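PDB 6UB0: Glyco_hydro_cc domain-containing protein from Blastomyces gilchristii, which hydrolyses the beta-1,3-glucosidic bonds of curdlan as an exo-acting glucanase of glycoside hydrolase family GH128, subgroup III. Local coordinates for residues A[41-46]-A[203-208]; A[156-161]-A[194-199]; A[175-180]-A[188-193]. All blocks are in the same frame, centred on the assembly; numbering follows the deposited sequence.

Contact 1 (A[41-46]-A[203-208]); sequences EYVPML and VERYAS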
loop_
_atom_site.group_PDB
_atom_site.type_symbol
_atom_site.label_atom_id
_atom_site.label_comp_id
_atom_site.label_asym_id
_atom_site.label_seq_id
_atom_site.Cartn_x
_atom_site.Cartn_y
_atom_site.Cartn_z
ATOM N N GLU A 41 12.303 -6.205 -0.899
ATOM C CA GLU A 41 11.396 -7.060 -0.111
ATOM C C GLU A 41 10.081 -7.051 -0.874
ATOM O O GLU A 41 9.500 -5.999 -0.972
ATOM C CB GLU A 41 11.169 -6.530 1.297
ATOM C CG GLU A 41 10.203 -7.392 2.086
ATOM C CD GLU A 41 9.770 -6.788 3.405
ATOM O OE1 GLU A 41 10.613 -6.094 4.007
ATOM O OE2 GLU A 41 8.601 -7.031 3.823
ATOM N N TYR A 42 9.688 -8.196 -1.421
ATOM C CA TYR A 42 8.311 -8.390 -1.933
ATOM C C TYR A 42 7.367 -8.527 -0.731
ATOM O O TYR A 42 7.670 -9.214 0.296
ATOM C CB TYR A 42 8.225 -9.627 -2.827
ATOM C CG TYR A 42 6.821 -9.985 -3.194
ATOM C CD1 TYR A 42 6.104 -9.158 -4.045
ATOM C CD2 TYR A 42 6.194 -11.095 -2.646
ATOM C CE1 TYR A 42 4.811 -9.459 -4.403
ATOM C CE2 TYR A 42 4.890 -11.399 -3.002
ATOM C CZ TYR A 42 4.196 -10.550 -3.851
ATOM O OH TYR A 42 2.916 -10.791 -4.206
ATOM N N VAL A 43 6.194 -7.898 -0.843
ATOM C CA VAL A 43 5.164 -7.987 0.214
ATOM C C VAL A 43 3.932 -8.655 -0.383
ATOM O O VAL A 43 3.238 -8.085 -1.212
ATOM C CB VAL A 43 4.831 -6.604 0.802
ATOM C CG1 VAL A 43 3.786 -6.739 1.889
ATOM C CG2 VAL A 43 6.078 -5.928 1.317
ATOM N N PRO A 44 3.592 -9.889 0.052
ATOM C CA PRO A 44 2.366 -10.528 -0.421
ATOM C C PRO A 44 1.116 -9.762 0.013
ATOM O O PRO A 44 1.150 -9.133 1.079
ATOM C CB PRO A 44 2.429 -11.924 0.223
ATOM C CG PRO A 44 3.885 -12.109 0.523
ATOM C CD PRO A 44 4.392 -10.739 0.914
ATOM N N MET A 45 0.093 -9.783 -0.854
ATOM C CA MET A 45 -1.248 -9.227 -0.545
ATOM C C MET A 45 -2.336 -10.300 -0.612
ATOM O O MET A 45 -2.446 -11.010 -1.604
ATOM C CB MET A 45 -1.574 -8.042 -1.446
ATOM C CG MET A 45 -3.047 -7.640 -1.321
ATOM S SD MET A 45 -3.504 -6.242 -2.349
ATOM C CE MET A 45 -3.039 -4.858 -1.321
ATOM N N LEU A 46 -3.134 -10.355 0.451
ATOM C CA LEU A 46 -4.500 -10.941 0.446
ATOM C C LEU A 46 -5.483 -9.889 -0.077
ATOM O O LEU A 46 -5.855 -9.040 0.661
ATOM C CB LEU A 46 -4.861 -11.390 1.861
ATOM C CG LEU A 46 -6.217 -12.087 1.964
ATOM C CD1 LEU A 46 -6.345 -13.088 0.838
ATOM C CD2 LEU A 46 -6.405 -12.765 3.339
ATOM N N VAL A 203 4.409 7.745 8.430
ATOM C CA VAL A 203 4.447 6.952 7.150
ATOM C C VAL A 203 5.688 6.054 7.125
ATOM O O VAL A 203 6.789 6.589 6.859
ATOM C CB VAL A 203 4.407 7.875 5.923
ATOM C CG1 VAL A 203 4.592 7.099 4.627
ATOM C CG2 VAL A 203 3.119 8.672 5.898
ATOM N N GLU A 204 5.508 4.753 7.399
ATOM C CA GLU A 204 6.576 3.709 7.436
ATOM C C GLU A 204 7.049 3.413 6.014
ATOM O O GLU A 204 8.265 3.238 5.839
ATOM C CB GLU A 204 6.088 2.391 8.075
ATOM C CG GLU A 204 7.117 1.254 8.115
ATOM C CD GLU A 204 6.914 0.112 9.115
ATOM O OE1 GLU A 204 7.728 -0.026 10.087
ATOM O OE2 GLU A 204 5.988 -0.681 8.932
ATOM N N ARG A 205 6.111 3.266 5.072
ATOM C CA ARG A 205 6.389 2.886 3.659
ATOM C C ARG A 205 5.357 3.495 2.716
ATOM O O ARG A 205 4.221 3.801 3.172
ATOM C CB ARG A 205 6.444 1.372 3.482
ATOM C CG ARG A 205 7.741 0.731 3.967
ATOM C CD ARG A 205 7.830 -0.717 3.533
ATOM N NE ARG A 205 9.140 -1.312 3.696
ATOM C CZ ARG A 205 9.431 -2.602 3.533
ATOM N NH1 ARG A 205 8.482 -3.461 3.199
ATOM N NH2 ARG A 205 10.686 -3.015 3.679
ATOM N N TYR A 206 5.752 3.744 1.454
ATOM C CA TYR A 206 4.788 4.259 0.437
ATOM C C TYR A 206 5.169 3.768 -0.963
ATOM O O TYR A 206 6.344 3.382 -1.150
ATOM C CB TYR A 206 4.644 5.780 0.523
ATOM C CG TYR A 206 5.924 6.513 0.221
ATOM C CD1 TYR A 206 6.356 6.679 -1.082
ATOM C CD2 TYR A 206 6.751 6.953 1.248
ATOM C CE1 TYR A 206 7.560 7.294 -1.363
ATOM C CE2 TYR A 206 7.949 7.596 0.979
ATOM C CZ TYR A 206 8.379 7.709 -0.331
ATOM O OH TYR A 206 9.571 8.304 -0.596
ATOM N N ALA A 207 4.238 3.910 -1.915
ATOM C CA ALA A 207 4.399 3.555 -3.342
ATOM C C ALA A 207 3.541 4.478 -4.195
ATOM O O ALA A 207 2.291 4.510 -4.058
ATOM C CB ALA A 207 4.027 2.132 -3.592
ATOM N N SER A 208 4.176 5.212 -5.082
ATOM C CA SER A 208 3.445 5.958 -6.121
ATOM C C SER A 208 2.783 4.965 -7.045
ATOM O O SER A 208 3.322 3.832 -7.218
ATOM C CB SER A 208 4.325 6.889 -6.899
ATOM O OG SER A 208 3.650 8.125 -7.046
#

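Contact 2 (A[156-161]-A[194-199]); sequences YVSEAI and LPWLDS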
loop_
_atom_site.group_PDB
_atom_site.type_symbol
_atom_site.label_atom_id
_atom_site.label_comp_id
_atom_site.label_asym_id
_atom_site.label_seq_id
_atom_site.Cartn_x
_atom_site.Cartn_y
_atom_site.Cartn_z
ATOM N N TYR A 156 -5.397 13.851 4.449
ATOM C CA TYR A 156 -5.858 12.452 4.344
ATOM C C TYR A 156 -4.853 11.554 5.076
ATOM O O TYR A 156 -5.232 10.713 5.869
ATOM C CB TYR A 156 -6.037 12.049 2.875
ATOM C CG TYR A 156 -6.367 10.591 2.730
ATOM C CD1 TYR A 156 -7.647 10.123 2.934
ATOM C CD2 TYR A 156 -5.390 9.661 2.400
ATOM C CE1 TYR A 156 -7.960 8.777 2.828
ATOM C CE2 TYR A 156 -5.685 8.308 2.311
ATOM C CZ TYR A 156 -6.971 7.858 2.522
ATOM O OH TYR A 156 -7.259 6.541 2.370
ATOM N N VAL A 157 -3.574 11.711 4.761
ATOM C CA VAL A 157 -2.498 10.818 5.301
ATOM C C VAL A 157 -2.410 11.015 6.819
ATOM O O VAL A 157 -2.339 10.008 7.587
ATOM C CB VAL A 157 -1.150 11.073 4.603
ATOM C CG1 VAL A 157 -0.065 10.221 5.216
ATOM C CG2 VAL A 157 -1.243 10.817 3.108
ATOM N N SER A 158 -2.432 12.266 7.248
ATOM C CA SER A 158 -2.465 12.638 8.682
ATOM C C SER A 158 -3.714 12.048 9.325
ATOM O O SER A 158 -3.582 11.442 10.361
ATOM C CB SER A 158 -2.387 14.102 8.827
ATOM O OG SER A 158 -1.348 14.586 7.985
ATOM N N GLU A 159 -4.867 12.187 8.688
ATOM C CA GLU A 159 -6.147 11.663 9.232
ATOM C C GLU A 159 -6.042 10.139 9.357
ATOM O O GLU A 159 -6.541 9.589 10.374
ATOM C CB GLU A 159 -7.304 12.104 8.341
ATOM C CG GLU A 159 -8.648 12.139 9.051
ATOM C CD GLU A 159 -9.597 13.172 8.467
ATOM O OE1 GLU A 159 -9.563 13.363 7.224
ATOM O OE2 GLU A 159 -10.354 13.819 9.261
ATOM N N ALA A 160 -5.388 9.478 8.389
ATOM C CA ALA A 160 -5.179 8.011 8.424
ATOM C C ALA A 160 -4.287 7.693 9.621
ATOM O O ALA A 160 -4.591 6.751 10.365
ATOM C CB ALA A 160 -4.589 7.528 7.129
ATOM N N ILE A 161 -3.224 8.472 9.809
ATOM C CA ILE A 161 -2.252 8.290 10.926
ATOM C C ILE A 161 -2.971 8.476 12.277
ATOM O O ILE A 161 -2.766 7.662 13.178
ATOM C CB ILE A 161 -1.070 9.268 10.785
ATOM C CG1 ILE A 161 -0.199 8.915 9.575
ATOM C CG2 ILE A 161 -0.285 9.273 12.073
ATOM C CD1 ILE A 161 0.705 10.019 9.063
ATOM N N LEU A 194 7.119 13.647 -1.877
ATOM C CA LEU A 194 8.160 12.623 -1.548
ATOM C C LEU A 194 8.990 13.022 -0.316
ATOM O O LEU A 194 9.194 12.221 0.605
ATOM C CB LEU A 194 9.038 12.331 -2.770
ATOM C CG LEU A 194 8.408 11.449 -3.851
ATOM C CD1 LEU A 194 9.378 11.090 -4.964
ATOM C CD2 LEU A 194 7.818 10.173 -3.242
ATOM N N PRO A 195 9.491 14.269 -0.222
ATOM C CA PRO A 195 10.208 14.688 0.984
ATOM C C PRO A 195 9.308 14.604 2.236
ATOM O O PRO A 195 9.736 14.086 3.255
ATOM C CB PRO A 195 10.632 16.134 0.683
ATOM C CG PRO A 195 10.445 16.329 -0.813
ATOM C CD PRO A 195 9.376 15.335 -1.228
ATOM N N TRP A 196 8.063 15.043 2.111
ATOM C CA TRP A 196 7.062 15.098 3.210
ATOM C C TRP A 196 6.795 13.677 3.733
ATOM O O TRP A 196 6.838 13.418 4.994
ATOM C CB TRP A 196 5.784 15.772 2.681
ATOM C CG TRP A 196 4.769 16.005 3.749
ATOM C CD1 TRP A 196 4.769 17.035 4.638
ATOM C CD2 TRP A 196 3.652 15.166 4.094
ATOM N NE1 TRP A 196 3.731 16.894 5.519
ATOM C CE2 TRP A 196 3.019 15.769 5.201
ATOM C CE3 TRP A 196 3.121 13.979 3.577
ATOM C CZ2 TRP A 196 1.885 15.227 5.795
ATOM C CZ3 TRP A 196 2.014 13.436 4.178
ATOM C CH2 TRP A 196 1.399 14.060 5.268
ATOM N N LEU A 197 6.578 12.758 2.790
ATOM C CA LEU A 197 6.370 11.321 3.127
ATOM C C LEU A 197 7.649 10.815 3.790
ATOM O O LEU A 197 7.545 10.093 4.797
ATOM C CB LEU A 197 5.974 10.540 1.861
ATOM C CG LEU A 197 4.599 10.897 1.297
ATOM C CD1 LEU A 197 4.446 10.494 -0.162
ATOM C CD2 LEU A 197 3.501 10.250 2.138
ATOM N N ASP A 198 8.822 11.170 3.259
ATOM C CA ASP A 198 10.117 10.588 3.729
ATOM C C ASP A 198 10.424 11.014 5.194
ATOM O O ASP A 198 11.006 10.210 5.968
ATOM C CB ASP A 198 11.224 10.995 2.756
ATOM C CG ASP A 198 11.259 10.076 1.551
ATOM O OD1 ASP A 198 10.683 8.945 1.664
ATOM O OD2 ASP A 198 11.819 10.485 0.514
ATOM N N SER A 199 10.021 12.208 5.605
ATOM C CA SER A 199 10.293 12.719 6.978
ATOM C C SER A 199 9.077 12.509 7.889
ATOM O O SER A 199 9.281 12.514 9.135
ATOM C CB SER A 199 10.720 14.147 6.924
ATOM O OG SER A 199 9.853 14.842 6.052
#

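Contact 3 (A[175-180]-A[188-193]); sequences TEFEGQ and NFLKEV. With GLC (alpha-D-glucopyranose), chain B.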
loop_
_atom_site.group_PDB
_atom_site.type_symbol
_atom_site.label_atom_id
_atom_site.label_comp_id
_atom_site.label_asym_id
_atom_site.label_seq_id
_atom_site.Cartn_x
_atom_site.Cartn_y
_atom_site.Cartn_z
ATOM N N THR A 175 0.046 2.848 0.257
ATOM C CA THR A 175 0.416 1.791 -0.733
ATOM C C THR A 175 0.037 2.227 -2.146
ATOM O O THR A 175 0.427 1.553 -3.070
ATOM C CB THR A 175 -0.136 0.415 -0.349
ATOM O OG1 THR A 175 -1.530 0.474 -0.103
ATOM C CG2 THR A 175 0.451 -0.135 0.942
ATOM N N GLU A 176 -0.768 3.295 -2.284
ATOM C CA GLU A 176 -1.055 3.923 -3.588
ATOM C C GLU A 176 -1.170 5.432 -3.366
ATOM O O GLU A 176 -2.005 5.838 -2.579
ATOM C CB GLU A 176 -2.382 3.515 -4.204
ATOM C CG GLU A 176 -2.487 2.094 -4.706
ATOM C CD GLU A 176 -3.812 1.708 -5.322
ATOM O OE1 GLU A 176 -4.651 2.605 -5.544
ATOM O OE2 GLU A 176 -4.044 0.507 -5.511
ATOM N N PHE A 177 -0.424 6.230 -4.122
ATOM C CA PHE A 177 -0.837 7.642 -4.339
ATOM C C PHE A 177 -0.537 8.066 -5.770
ATOM O O PHE A 177 0.455 7.624 -6.342
ATOM C CB PHE A 177 -0.177 8.494 -3.269
ATOM C CG PHE A 177 1.321 8.513 -3.364
ATOM C CD1 PHE A 177 1.964 9.454 -4.157
ATOM C CD2 PHE A 177 2.089 7.595 -2.670
ATOM C CE1 PHE A 177 3.348 9.447 -4.265
ATOM C CE2 PHE A 177 3.461 7.634 -2.748
ATOM C CZ PHE A 177 4.088 8.589 -3.521
ATOM N N GLU A 178 -1.401 8.926 -6.333
ATOM C CA GLU A 178 -1.292 9.331 -7.749
ATOM C C GLU A 178 -1.766 10.776 -7.866
ATOM O O GLU A 178 -2.949 10.997 -7.600
ATOM C CB GLU A 178 -2.113 8.361 -8.601
ATOM C CG GLU A 178 -2.223 8.790 -10.029
ATOM C CD GLU A 178 -3.095 7.936 -10.920
ATOM O OE1 GLU A 178 -4.163 7.431 -10.441
ATOM O OE2 GLU A 178 -2.694 7.799 -12.109
ATOM N N GLY A 179 -0.853 11.703 -8.183
ATOM C CA GLY A 179 -1.169 13.100 -8.560
ATOM C C GLY A 179 -1.355 13.246 -10.065
ATOM O O GLY A 179 -0.311 13.225 -10.793
ATOM N N GLN A 180 -2.603 13.387 -10.525
ATOM C CA GLN A 180 -3.003 13.135 -11.940
ATOM C C GLN A 180 -2.790 14.389 -12.781
ATOM O O GLN A 180 -2.637 15.473 -12.176
ATOM C CB GLN A 180 -4.460 12.717 -12.063
ATOM C CG GLN A 180 -4.675 11.236 -11.816
ATOM C CD GLN A 180 -6.004 10.992 -11.158
ATOM O OE1 GLN A 180 -6.748 11.936 -10.866
ATOM N NE2 GLN A 180 -6.311 9.723 -10.934
ATOM N N ASN A 188 5.895 17.684 -10.420
ATOM C CA ASN A 188 5.894 18.749 -9.371
ATOM C C ASN A 188 5.270 18.212 -8.081
ATOM O O ASN A 188 5.785 18.500 -6.962
ATOM C CB ASN A 188 5.181 20.010 -9.871
ATOM C CG ASN A 188 6.090 20.905 -10.683
ATOM O OD1 ASN A 188 7.013 20.427 -11.357
ATOM N ND2 ASN A 188 5.847 22.208 -10.615
ATOM N N PHE A 189 4.229 17.400 -8.244
ATOM C CA PHE A 189 3.484 16.764 -7.131
ATOM C C PHE A 189 4.490 15.909 -6.337
ATOM O O PHE A 189 4.635 16.069 -5.087
ATOM C CB PHE A 189 2.287 16.041 -7.747
ATOM C CG PHE A 189 1.504 15.188 -6.790
ATOM C CD1 PHE A 189 1.818 13.843 -6.655
ATOM C CD2 PHE A 189 0.454 15.702 -6.043
ATOM C CE1 PHE A 189 1.130 13.049 -5.756
ATOM C CE2 PHE A 189 -0.262 14.885 -5.173
ATOM C CZ PHE A 189 0.077 13.558 -5.042
ATOM N N LEU A 190 5.259 15.079 -7.050
ATOM C CA LEU A 190 6.246 14.172 -6.385
ATOM C C LEU A 190 7.307 15.012 -5.661
ATOM O O LEU A 190 7.769 14.624 -4.543
ATOM C CB LEU A 190 6.885 13.238 -7.424
ATOM C CG LEU A 190 5.971 12.134 -7.965
ATOM C CD1 LEU A 190 6.592 11.450 -9.166
ATOM C CD2 LEU A 190 5.643 11.129 -6.863
ATOM N N LYS A 191 7.690 16.144 -6.242
ATOM C CA LYS A 191 8.635 17.086 -5.580
ATOM C C LYS A 191 8.117 17.576 -4.220
ATOM O O LYS A 191 8.976 17.820 -3.338
ATOM C CB LYS A 191 8.907 18.312 -6.454
ATOM C CG LYS A 191 9.584 17.988 -7.772
ATOM C CD LYS A 191 10.221 19.197 -8.417
ATOM C CE LYS A 191 11.043 18.839 -9.638
ATOM N NZ LYS A 191 12.338 19.551 -9.613
ATOM N N GLU A 192 6.799 17.744 -4.056
ATOM C CA GLU A 192 6.189 18.229 -2.791
ATOM C C GLU A 192 6.012 17.054 -1.808
ATOM O O GLU A 192 6.463 17.159 -0.633
ATOM C CB GLU A 192 4.866 18.931 -3.146
ATOM C CG GLU A 192 4.013 19.388 -1.969
ATOM C CD GLU A 192 4.558 20.500 -1.095
ATOM O OE1 GLU A 192 5.260 21.383 -1.627
ATOM O OE2 GLU A 192 4.256 20.488 0.114
ATOM N N VAL A 193 5.430 15.940 -2.259
ATOM C CA VAL A 193 4.989 14.845 -1.337
ATOM C C VAL A 193 6.165 13.908 -0.977
ATOM O O VAL A 193 6.230 13.435 0.186
ATOM C CB VAL A 193 3.767 14.123 -1.938
ATOM C CG1 VAL A 193 2.732 15.144 -2.404
ATOM C CG2 VAL A 193 4.117 13.177 -3.085
HETATM C C1 GLC B . -7.263 1.905 -7.219
HETATM C C2 GLC B . -7.303 0.371 -7.275
HETATM C C3 GLC B . -6.970 -0.137 -8.679
HETATM C C4 GLC B . -7.858 0.600 -9.717
HETATM C C5 GLC B . -7.831 2.093 -9.526
HETATM C C6 GLC B . -8.701 2.909 -10.504
HETATM O O1 GLC B . -5.991 2.461 -7.588
HETATM O O2 GLC B . -6.423 -0.332 -6.366
HETATM O O3 GLC B . -7.143 -1.554 -8.713
HETATM O O4 GLC B . -7.325 0.384 -10.981
HETATM O O5 GLC B . -8.246 2.359 -8.185
HETATM O O6 GLC B . -9.808 2.102 -10.780
#

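Contact 1 (A[41-46]-A[203-208])
Val43 and Arg205 mark the nearest approach of the two backbones, and even there their CA atoms stand 11.5 Å apart, too far for any main-chain bonding. The spacing follows from the TIM-barrel fold: strands 41-42 and 203-208 are not neighbours in the barrel wall but face each other through its interior, so that long side chains must bridge the gap. The chain turns a corner at 204, just before Arg205.

The bridge is a salt bridge between Glu41 and Arg205, both reaching toward the opposite segment. Arg205 is stretched from CG to NE, and its NH2 donates to Glu41 OE1 over 3.1 Å with an N-H...O angle of 152°. The two side chains meet at about a right angle. Glu41 OE1 is tilted a little out of the guanidinium plane, whereas the donor comes at it from well above the carboxylate plane; with the two planes 57° apart, this is a single-bond grip rather than a flat two-pronged pair. Glu41 CG is anti to the backbone N (chi1 178°), and from there the extended chain carries the carboxylate to the arginine.

The other oxygen, OE2, is taken by Asn69 ND2 of strand 69-71, which probably steadies the carboxylate's rotation. Arg205 also packs on Trp25 of strand 23-27 and on Asn69. Beside the bridge a methyl meets the charged group: Val43 CG2 sits at the guanidinium edge, 3.9 Å from Arg205 NH1.

Contact 2 (A[156-161]-A[194-199])
Val157 is the first residue of helix segment 156-161 to meet the other helix, where the backbones come nearest, its CA 9.1 Å from that of Leu197. The space is bridged chiefly by the indole of Trp196. With CG anti to the backbone N (chi1 -174°), that side chain reaches out toward the first helix and presents the rim of its six-membered ring. Val157 CG1 comes to 4.0 Å from Trp196 CZ3, and its CB lies in the plane of the indole, so the branched side chain meets an edge rather than a face.

One step on, Ser158 extends the same edge contact, with OG 3.9 Å from Trp196 CH2. This is packing and not a hydrogen bond across the helices; the hydroxyl is bonded instead to Lys154 O, one turn earlier in its own helix. Lys154 also makes a cation-pi interaction with the indole.

Here two successive outer helices of the TIM barrel, 150-166 and 183-199, lie against each other while resting on its wall. Val157 reaches Val174 of strand 172-180 and Val203 of strand 203-208, and Leu197 packs on Phe177 and Tyr206 of the same two strands.

Contact 3 (A[175-180]-A[188-193])
Phe189 lays one face of its ring flat on Gly179 in a CH-pi contact, with Gly179 CA almost over the ring centre, 3.5 Å from the centroid and 9° off the normal. Because glycine has no side chain, the ring can settle directly on the strand backbone, with Gly179 N 3.4 Å from Phe189 CE1. The opposite face is covered from within the helix by Val193 CG1, so the ring is sandwiched between strand and helix.

Phe177 meets Phe189 rim to rim, its CD1 4.0 Å from Phe189 CE1, rather than by stacking. Its chi1 of 64° places CG between the backbone N and carbonyl carbon and directs the ring at the helix. There Phe177 CE1 touches Leu190 CD2 at 3.9 Å and Val193 CG2 at 4.0 Å, a small apolar core between the barrel strand and the helix following it in a beta-alpha-beta unit.

Glu176, next to Phe177 in the strand, belongs to the sugar pocket: its OE2 accepts a hydrogen bond from O2 of the bound glucose at 2.7 Å and another from Trp29 NE1. Apolar packing without cross-segment hydrogen bonds thus seats the strand on its helix, while the adjacent carboxylate makes polar contacts with the ligand.

How the contacts relate
The three contacts sample a TIM barrel from its interior to its outer layer. Contact 1 crosses the inside of the barrel and is electrostatic, whereas contacts 2 and 3 join outer helix 183-199 to a helix and a strand by packing without cross-segment hydrogen bonds. Contact 3 is buried, and its strand also carries Glu176 of the sugar pocket; contacts 1 and 2 are partly buried. Strand 203-208 knits them together: Tyr206 OH is a probable hydrogen-bond partner of Asp198 OD1 in contact 2, and Ala207 O probably accepts from Phe177 N in contact 3. Phe177 also packs on Leu194, so the contact 3 strand meets the contact 2 segment of the shared helix.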